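PDB 3UQZ: DNA processing protein DprA from Streptococcus pneumoniae, which binds single-stranded DNA cooperatively, shields it from nucleases and helps load the recombinase RecA onto it during natural transformation. Local coordinates for residues Leu169-Pro174 against Gly197-Lys202. Sequence-based numbering, arbitrary orientation.
Sequences LDVFYP and GEQPLK
Two surface loops of the Rossmann-like domain, each following a strand of the central sheet, meet where Asp170, Val171 and Tyr173 face Gly197 to Pro200. Their touching parts run side by side in the same sense and bury 269 Å² in total.

At one end the link is polar. Asp170 OD1 accepts the backbone N-H of Gly197 through its syn lone pair; the Gly197 N to Asp170 OD1 distance is 2.8 Å and the N-H...O angle of 167° makes the bond nearly straight. The other oxygen, OD2, forms a salt bridge with Lys70, so the two carboxylate oxygens have different partners, which should restrict the group's rotation. Gly197 itself has a positive phi, a backbone shape that favours glycine.

The middle is filled by Val171, whose branches lie against the opposing backbone: Val171 CG2 comes within 3.5 Å of Glu198 O and 3.8 Å of Gly197 C. With Val171 CG1 anti to the backbone N (chi1 177°), this methyl points along the loop and comes within 4.3 Å of Pro200 CD, an apolar contact at the edge of van der Waals range.

At the far end, Pro200, centre of an inverse gamma turn, lies over one face of the Tyr173 ring. Pro200 CB stands 4.0 Å from the centroid of the Tyr173 ring and 27° off its normal, which fits a CH-pi contact; Pro200 CB is nearest to Tyr173 CG, at 3.6 Å, so it lies toward the CB end of the ring rather than the hydroxyl.

Tyr173 also meets the ring of Phe205, in helix 204-215, while Val171 O accepts a hydrogen bond from Gln181 of helix 178-187. The contact thus joins the loop between strand 161-164 and helix 178-187 to that between strand 189-192 and helix 204-215.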
loop_
_atom_site.group_PDB
_atom_site.type_symbol
_atom_site.label_atom_id
_atom_site.label_comp_id
_atom_site.label_asym_id
_atom_site.label_seq_id
_atom_site.Cartn_x
_atom_site.Cartn_y
_atom_site.Cartn_z
ATOM N N LEU A 169 -2.509 38.174 0.262
ATOM C CA LEU A 169 -1.333 38.093 1.140
ATOM C C LEU A 169 -1.468 38.842 2.491
ATOM O O LEU A 169 -0.609 38.691 3.365
ATOM C CB LEU A 169 -0.032 38.462 0.389
ATOM C CG LEU A 169 0.389 37.507 -0.743
ATOM C CD1 LEU A 169 1.304 38.175 -1.686
ATOM C CD2 LEU A 169 1.039 36.235 -0.213
ATOM N N ASP A 170 -2.565 39.610 2.665
ATOM C CA ASP A 170 -2.898 40.379 3.875
ATOM C C ASP A 170 -4.105 39.760 4.596
ATOM O O ASP A 170 -4.651 40.354 5.541
ATOM C CB ASP A 170 -3.170 41.865 3.526
ATOM C CG ASP A 170 -4.119 42.138 2.362
ATOM O OD1 ASP A 170 -4.650 41.162 1.769
ATOM O OD2 ASP A 170 -4.292 43.318 2.009
ATOM N N VAL A 171 -4.526 38.566 4.121
ATOM C CA VAL A 171 -5.651 37.785 4.641
ATOM C C VAL A 171 -5.112 36.441 5.165
ATOM O O VAL A 171 -4.189 35.867 4.581
ATOM C CB VAL A 171 -6.789 37.631 3.590
ATOM C CG1 VAL A 171 -7.935 36.762 4.112
ATOM C CG2 VAL A 171 -7.307 38.995 3.134
ATOM N N PHE A 172 -5.673 35.954 6.277
ATOM C CA PHE A 172 -5.171 34.746 6.899
ATOM C C PHE A 172 -6.211 33.647 7.016
ATOM O O PHE A 172 -7.224 33.840 7.685
ATOM C CB PHE A 172 -4.498 35.095 8.248
ATOM C CG PHE A 172 -3.424 36.159 8.114
ATOM C CD1 PHE A 172 -2.114 35.814 7.792
ATOM C CD2 PHE A 172 -3.740 37.510 8.232
ATOM C CE1 PHE A 172 -1.140 36.795 7.607
ATOM C CE2 PHE A 172 -2.765 38.491 8.039
ATOM C CZ PHE A 172 -1.469 38.127 7.737
ATOM N N TYR A 173 -5.992 32.507 6.330
ATOM C CA TYR A 173 -6.904 31.367 6.416
ATOM C C TYR A 173 -6.165 30.030 6.530
ATOM O O TYR A 173 -5.398 29.693 5.632
ATOM C CB TYR A 173 -7.963 31.344 5.296
ATOM C CG TYR A 173 -8.961 30.210 5.445
ATOM C CD1 TYR A 173 -10.123 30.368 6.197
ATOM C CD2 TYR A 173 -8.735 28.972 4.847
ATOM C CE1 TYR A 173 -11.037 29.328 6.343
ATOM C CE2 TYR A 173 -9.636 27.920 4.997
ATOM C CZ TYR A 173 -10.787 28.102 5.749
ATOM O OH TYR A 173 -11.686 27.073 5.894
ATOM N N PRO A 174 -6.409 29.218 7.583
ATOM C CA PRO A 174 -7.285 29.480 8.744
ATOM C C PRO A 174 -6.753 30.604 9.644
ATOM O O PRO A 174 -5.549 30.889 9.614
ATOM C CB PRO A 174 -7.339 28.117 9.446
ATOM C CG PRO A 174 -6.052 27.439 9.082
ATOM C CD PRO A 174 -5.704 27.922 7.705
ATOM N N GLY A 197 -6.743 41.831 0.023
ATOM C CA GLY A 197 -8.057 41.727 0.645
ATOM C C GLY A 197 -8.985 40.623 0.180
ATOM O O GLY A 197 -10.112 40.546 0.673
ATOM N N GLU A 198 -8.538 39.749 -0.754
ATOM C CA GLU A 198 -9.354 38.640 -1.265
ATOM C C GLU A 198 -9.589 37.574 -0.197
ATOM O O GLU A 198 -8.652 37.148 0.484
ATOM C CB GLU A 198 -8.795 38.053 -2.569
ATOM C CG GLU A 198 -8.895 39.014 -3.742
ATOM C CD GLU A 198 -9.128 38.377 -5.099
ATOM O OE1 GLU A 198 -10.168 37.700 -5.263
ATOM O OE2 GLU A 198 -8.298 38.601 -6.012
ATOM N N GLN A 199 -10.853 37.168 -0.053
ATOM C CA GLN A 199 -11.360 36.248 0.963
ATOM C C GLN A 199 -11.237 34.746 0.653
ATOM O O GLN A 199 -11.219 34.368 -0.523
ATOM C CB GLN A 199 -12.834 36.616 1.284
ATOM C CG GLN A 199 -13.027 37.976 1.963
ATOM C CD GLN A 199 -12.235 38.114 3.232
ATOM O OE1 GLN A 199 -11.235 38.832 3.269
ATOM N NE2 GLN A 199 -12.648 37.418 4.288
ATOM N N PRO A 200 -11.224 33.867 1.696
ATOM C CA PRO A 200 -11.147 32.414 1.443
ATOM C C PRO A 200 -12.419 31.784 0.830
ATOM O O PRO A 200 -13.112 30.975 1.468
ATOM C CB PRO A 200 -10.808 31.843 2.825
ATOM C CG PRO A 200 -11.360 32.810 3.776
ATOM C CD PRO A 200 -11.219 34.152 3.147
ATOM N N LEU A 201 -12.705 32.138 -0.430
ATOM C CA LEU A 201 -13.830 31.622 -1.215
ATOM C C LEU A 201 -13.560 30.156 -1.539
ATOM O O LEU A 201 -12.416 29.790 -1.830
ATOM C CB LEU A 201 -13.969 32.451 -2.515
ATOM C CG LEU A 201 -14.910 33.684 -2.509
ATOM C CD1 LEU A 201 -14.834 34.495 -1.224
ATOM C CD2 LEU A 201 -14.624 34.590 -3.688
ATOM N N LYS A 202 -14.596 29.306 -1.452
ATOM C CA LYS A 202 -14.481 27.855 -1.670
ATOM C C LYS A 202 -13.640 27.432 -2.862
ATOM O O LYS A 202 -12.720 26.639 -2.684
ATOM C CB LYS A 202 -15.853 27.172 -1.668
ATOM C CG LYS A 202 -16.177 26.388 -0.379
ATOM C CD LYS A 202 -15.729 27.027 0.968
ATOM C CE LYS A 202 -16.719 27.974 1.619
ATOM N NZ LYS A 202 -16.171 28.543 2.882
#